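Local coordinates for Ral guanine nucleotide dissociation stimulator-like 2 (Mus musculus, PDB 4JGW), which probably acts as a guanine nucleotide exchange factor for small G proteins and associates with the GTP-bound forms of Rap1A and H-Ras, at residues 257-269 / 280-294. Residues are numbered along the deposited sequence; the frame is centred on the assembly and turned at random.
Sequences AGAVVSSVLGATS and RPLRPPQRARLLEKW
A Schellman motif ending one helix meets an arginine of the next, R287, in this antiparallel helical hairpin of the Ras-GEF domain, whose connection passes through the two-stranded sheet 267-269/277-279. The axes of segments 257-264 and 284-294 approach to 9.8 Å, at 162° between their N-to-C directions. Their pairing illustrates how carbonyls at a helix C-terminus can be satisfied by a neighbouring helix. G266, at positive phi, closes the motif, with A267 N bonded to S262 O and G266 N weakly to S263 O. R287 reaches the carbonyl of V264 directly and that of L265 through a water: its chain, bent at chi3 (-49°), brings NH1 to V264 O at 2.9 Å, in the carbonyl plane and on a lone pair, with the oxygen at the guanidinium edge. NH1 also donates to the water, which lies 2.7 Å from L265 O and next to R280 O. Beyond the turn, R280 N bonds G266 O at 2.9 Å, while the guanidinium of R280 pairs with D194. L282 CD1 rests on G266 CA at 3.8 Å.

Farther along, W294 is a knob among A259, V260, S263 and V264. V260 CG2 sits over one face of its six-membered ring, 3.6 Å from the centroid, in a CH-pi contact. The indole NE1 donates to S263 OG at the ring edge; the modelled 2.4 Å between NE1 and OG is too short to be taken literally. V264 spreads its methyls, CG1 meeting L291 CD2 at 3.8 Å and CG2 nearing W294 CD1. Helix 307-318 also packs against V260 and L291, through L317. Thus R287 and its water grip the helix C-terminus, S263 receives the indole N-H, and the arginine's positive charge probably offsets the negative pole of the terminating helix.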
loop_
_atom_site.group_PDB
_atom_site.type_symbol
_atom_site.label_atom_id
_atom_site.label_comp_id
_atom_site.label_asym_id
_atom_site.label_seq_id
_atom_site.Cartn_x
_atom_site.Cartn_y
_atom_site.Cartn_z
ATOM N N ALA A 257 -15.039 10.745 6.075
ATOM C CA ALA A 257 -15.661 10.427 7.363
ATOM C C ALA A 257 -16.093 11.691 8.099
ATOM O O ALA A 257 -17.152 11.718 8.731
ATOM C CB ALA A 257 -14.712 9.604 8.228
ATOM N N GLY A 258 -15.265 12.730 8.008
ATOM C CA GLY A 258 -15.568 14.033 8.591
ATOM C C GLY A 258 -16.769 14.690 7.936
ATOM O O GLY A 258 -17.616 15.266 8.619
ATOM N N ALA A 259 -16.841 14.594 6.609
ATOM C CA ALA A 259 -17.960 15.141 5.843
ATOM C C ALA A 259 -19.297 14.530 6.258
ATOM O O ALA A 259 -20.299 15.241 6.361
ATOM C CB ALA A 259 -17.730 14.954 4.354
ATOM N N VAL A 260 -19.301 13.219 6.503
ATOM C CA VAL A 260 -20.508 12.498 6.922
ATOM C C VAL A 260 -20.980 12.979 8.294
ATOM O O VAL A 260 -22.145 13.339 8.462
ATOM C CB VAL A 260 -20.298 10.958 6.944
ATOM C CG1 VAL A 260 -21.573 10.246 7.372
ATOM C CG2 VAL A 260 -19.850 10.450 5.582
ATOM N N VAL A 261 -20.064 12.986 9.263
ATOM C CA VAL A 261 -20.346 13.465 10.617
ATOM C C VAL A 261 -20.868 14.907 10.579
ATOM O O VAL A 261 -21.898 15.220 11.179
ATOM C CB VAL A 261 -19.090 13.366 11.527
ATOM C CG1 VAL A 261 -19.325 14.051 12.867
ATOM C CG2 VAL A 261 -18.690 11.906 11.741
ATOM N N SER A 262 -20.159 15.760 9.841
ATOM C CA SER A 262 -20.475 17.182 9.724
ATOM C C SER A 262 -21.867 17.449 9.134
ATOM O O SER A 262 -22.630 18.255 9.677
ATOM C CB SER A 262 -19.392 17.886 8.899
ATOM O OG SER A 262 -19.652 19.270 8.763
ATOM N N SER A 263 -22.197 16.762 8.039
ATOM C CA SER A 263 -23.465 16.985 7.336
ATOM C C SER A 263 -24.670 16.451 8.103
ATOM O O SER A 263 -25.717 17.099 8.143
ATOM C CB SER A 263 -23.427 16.398 5.923
ATOM O OG SER A 263 -23.609 14.999 5.934
ATOM N N VAL A 264 -24.513 15.270 8.702
ATOM C CA VAL A 264 -25.556 14.676 9.539
ATOM C C VAL A 264 -25.870 15.589 10.729
ATOM O O VAL A 264 -27.034 15.767 11.092
ATOM C CB VAL A 264 -25.176 13.241 10.006
ATOM C CG1 VAL A 264 -26.067 12.773 11.148
ATOM C CG2 VAL A 264 -25.262 12.264 8.841
ATOM N N LEU A 265 -24.831 16.182 11.313
ATOM C CA LEU A 265 -25.006 17.133 12.409
ATOM C C LEU A 265 -25.388 18.528 11.908
ATOM O O LEU A 265 -25.731 19.404 12.706
ATOM C CB LEU A 265 -23.748 17.197 13.283
ATOM C CG LEU A 265 -23.407 15.952 14.110
ATOM C CD1 LEU A 265 -22.031 16.095 14.738
ATOM C CD2 LEU A 265 -24.461 15.670 15.178
ATOM N N GLY A 266 -25.331 18.721 10.590
ATOM C CA GLY A 266 -25.663 19.998 9.954
ATOM C C GLY A 266 -24.778 21.138 10.419
ATOM O O GLY A 266 -25.209 22.292 10.464
ATOM N N ALA A 267 -23.535 20.804 10.757
ATOM C CA ALA A 267 -22.606 21.752 11.359
ATOM C C ALA A 267 -21.422 22.076 10.452
ATOM O O ALA A 267 -21.002 21.250 9.639
ATOM C CB ALA A 267 -22.123 21.228 12.704
ATOM N N THR A 268 -20.891 23.284 10.607
ATOM C CA THR A 268 -19.726 23.731 9.854
ATOM C C THR A 268 -18.647 24.212 10.821
ATOM O O THR A 268 -18.887 25.098 11.646
ATOM C CB THR A 268 -20.099 24.850 8.858
ATOM O OG1 THR A 268 -21.158 24.396 8.006
ATOM C CG2 THR A 268 -18.901 25.244 8.005
ATOM N N SER A 269 -17.465 23.606 10.720
ATOM C CA SER A 269 -16.328 23.975 11.559
ATOM C C SER A 269 -15.706 25.271 11.051
ATOM O O SER A 269 -15.069 25.291 9.996
ATOM C CB SER A 269 -15.290 22.847 11.584
ATOM O OG SER A 269 -14.271 23.098 12.537
ATOM N N ARG A 280 -26.926 24.352 11.681
ATOM C CA ARG A 280 -28.194 24.602 10.997
ATOM C C ARG A 280 -29.326 23.784 11.625
ATOM O O ARG A 280 -29.079 22.692 12.139
ATOM C CB ARG A 280 -28.069 24.283 9.507
ATOM C CG ARG A 280 -27.286 25.317 8.719
ATOM C CD ARG A 280 -27.367 25.045 7.228
ATOM N NE ARG A 280 -26.724 26.098 6.445
ATOM C CZ ARG A 280 -25.448 26.087 6.068
ATOM N NH1 ARG A 280 -24.654 25.075 6.399
ATOM N NH2 ARG A 280 -24.963 27.096 5.356
ATOM N N PRO A 281 -30.570 24.308 11.586
ATOM C CA PRO A 281 -31.716 23.627 12.203
ATOM C C PRO A 281 -32.130 22.358 11.467
ATOM O O PRO A 281 -32.401 22.399 10.265
ATOM C CB PRO A 281 -32.837 24.667 12.105
ATOM C CG PRO A 281 -32.458 25.529 10.947
ATOM C CD PRO A 281 -30.961 25.591 10.967
ATOM N N LEU A 282 -32.181 21.241 12.189
ATOM C CA LEU A 282 -32.618 19.971 11.611
ATOM C C LEU A 282 -33.523 19.187 12.558
ATOM O O LEU A 282 -33.107 18.789 13.650
ATOM C CB LEU A 282 -31.417 19.109 11.186
ATOM C CG LEU A 282 -30.530 19.567 10.019
ATOM C CD1 LEU A 282 -29.260 18.736 9.958
ATOM C CD2 LEU A 282 -31.268 19.523 8.682
ATOM N N ARG A 283 -34.768 18.986 12.133
ATOM C CA ARG A 283 -35.696 18.100 12.826
ATOM C C ARG A 283 -35.295 16.649 12.553
ATOM O O ARG A 283 -34.671 16.372 11.528
ATOM C CB ARG A 283 -37.133 18.357 12.361
ATOM C CG ARG A 283 -37.765 19.610 12.956
ATOM C CD ARG A 283 -39.191 19.820 12.465
ATOM N NE ARG A 283 -39.238 20.472 11.154
ATOM C CZ ARG A 283 -39.463 19.847 9.999
ATOM N NH1 ARG A 283 -39.671 18.536 9.961
ATOM N NH2 ARG A 283 -39.481 20.543 8.871
ATOM N N PRO A 284 -35.641 15.720 13.471
ATOM C CA PRO A 284 -35.303 14.302 13.286
ATOM C C PRO A 284 -35.659 13.697 11.909
ATOM O O PRO A 284 -34.853 12.937 11.368
ATOM C CB PRO A 284 -36.069 13.604 14.416
ATOM C CG PRO A 284 -36.161 14.637 15.491
ATOM C CD PRO A 284 -36.240 15.973 14.800
ATOM N N PRO A 285 -36.847 14.022 11.343
ATOM C CA PRO A 285 -37.129 13.541 9.986
ATOM C C PRO A 285 -36.187 14.105 8.919
ATOM O O PRO A 285 -35.819 13.387 7.988
ATOM C CB PRO A 285 -38.561 14.026 9.735
ATOM C CG PRO A 285 -39.157 14.115 11.087
ATOM C CD PRO A 285 -38.050 14.622 11.951
ATOM N N GLN A 286 -35.804 15.373 9.063
ATOM C CA GLN A 286 -34.888 16.029 8.123
ATOM C C GLN A 286 -33.485 15.432 8.207
ATOM O O GLN A 286 -32.826 15.232 7.184
ATOM C CB GLN A 286 -34.823 17.535 8.390
ATOM C CG GLN A 286 -36.136 18.277 8.189
ATOM C CD GLN A 286 -36.000 19.769 8.428
ATOM O OE1 GLN A 286 -35.736 20.212 9.547
ATOM N NE2 GLN A 286 -36.179 20.554 7.372
ATOM N N ARG A 287 -33.044 15.154 9.433
ATOM C CA ARG A 287 -31.727 14.583 9.692
ATOM C C ARG A 287 -31.644 13.139 9.203
ATOM O O ARG A 287 -30.584 12.689 8.764
ATOM C CB ARG A 287 -31.397 14.654 11.187
ATOM C CG ARG A 287 -29.912 14.493 11.504
ATOM C CD ARG A 287 -29.610 14.552 13.003
ATOM N NE ARG A 287 -30.224 15.702 13.671
ATOM C CZ ARG A 287 -29.723 16.935 13.684
ATOM N NH1 ARG A 287 -28.588 17.215 13.058
ATOM N NH2 ARG A 287 -30.371 17.898 14.325
ATOM N N ALA A 288 -32.765 12.423 9.285
ATOM C CA ALA A 288 -32.854 11.045 8.801
ATOM C C ALA A 288 -32.613 10.963 7.296
ATOM O O ALA A 288 -32.030 9.992 6.811
ATOM C CB ALA A 288 -34.199 10.442 9.152
ATOM N N ARG A 289 -33.058 11.985 6.568
ATOM C CA ARG A 289 -32.857 12.061 5.120
ATOM C C ARG A 289 -31.374 12.160 4.762
ATOM O O ARG A 289 -30.937 11.620 3.746
ATOM C CB ARG A 289 -33.646 13.233 4.522
ATOM C CG ARG A 289 -35.162 13.121 4.702
ATOM C CD ARG A 289 -35.725 11.899 3.979
ATOM N NE ARG A 289 -36.794 11.243 4.735
ATOM C CZ ARG A 289 -37.452 10.157 4.326
ATOM N NH1 ARG A 289 -37.160 9.586 3.164
ATOM N NH2 ARG A 289 -38.409 9.636 5.084
ATOM N N LEU A 290 -30.613 12.847 5.614
ATOM C CA LEU A 290 -29.163 12.929 5.478
ATOM C C LEU A 290 -28.497 11.589 5.795
ATOM O O LEU A 290 -27.578 11.173 5.090
ATOM C CB LEU A 290 -28.600 14.044 6.362
ATOM C CG LEU A 290 -28.862 15.476 5.877
ATOM C CD1 LEU A 290 -28.900 16.447 7.045
ATOM C CD2 LEU A 290 -27.833 15.914 4.844
ATOM N N LEU A 291 -28.971 10.919 6.843
ATOM C CA LEU A 291 -28.496 9.575 7.186
ATOM C C LEU A 291 -28.754 8.600 6.038
ATOM O O LEU A 291 -27.852 7.874 5.620
ATOM C CB LEU A 291 -29.161 9.063 8.469
ATOM C CG LEU A 291 -28.792 9.692 9.816
ATOM C CD1 LEU A 291 -29.786 9.259 10.884
ATOM C CD2 LEU A 291 -27.371 9.340 10.236
ATOM N N GLU A 292 -29.989 8.607 5.533
ATOM C CA GLU A 292 -30.397 7.782 4.394
ATOM C C GLU A 292 -29.549 8.068 3.154
ATOM O O GLU A 292 -29.182 7.148 2.421
ATOM C CB GLU A 292 -31.882 8.003 4.077
ATOM C CG GLU A 292 -32.847 7.376 5.090
ATOM C CD GLU A 292 -34.224 8.038 5.108
ATOM O OE1 GLU A 292 -34.540 8.827 4.189
ATOM O OE2 GLU A 292 -34.997 7.765 6.052
ATOM N N LYS A 293 -29.237 9.344 2.936
ATOM C CA LYS A 293 -28.417 9.765 1.803
ATOM C C LYS A 293 -27.003 9.182 1.859
ATOM O O LYS A 293 -26.515 8.636 0.867
ATOM C CB LYS A 293 -28.357 11.293 1.716
ATOM C CG LYS A 293 -27.643 11.829 0.478
ATOM C CD LYS A 293 -28.413 11.493 -0.790
ATOM C CE LYS A 293 -27.732 12.062 -2.010
ATOM N NZ LYS A 293 -28.710 12.292 -3.105
ATOM N N TRP A 294 -26.359 9.305 3.018
ATOM C CA TRP A 294 -25.003 8.795 3.214
ATOM C C TRP A 294 -24.935 7.272 3.184
ATOM O O TRP A 294 -23.956 6.705 2.692
ATOM C CB TRP A 294 -24.396 9.334 4.511
ATOM C CG TRP A 294 -23.919 10.751 4.402
ATOM C CD1 TRP A 294 -24.452 11.843 5.021
ATOM C CD2 TRP A 294 -22.816 11.231 3.620
ATOM N NE1 TRP A 294 -23.752 12.973 4.675
ATOM C CE2 TRP A 294 -22.740 12.627 3.819
ATOM C CE3 TRP A 294 -21.886 10.618 2.768
ATOM C CZ2 TRP A 294 -21.769 13.423 3.203
ATOM C CZ3 TRP A 294 -20.920 11.409 2.154
ATOM C CH2 TRP A 294 -20.871 12.798 2.377
HETATM O O HOH W 1 -28.313 20.106 12.969
#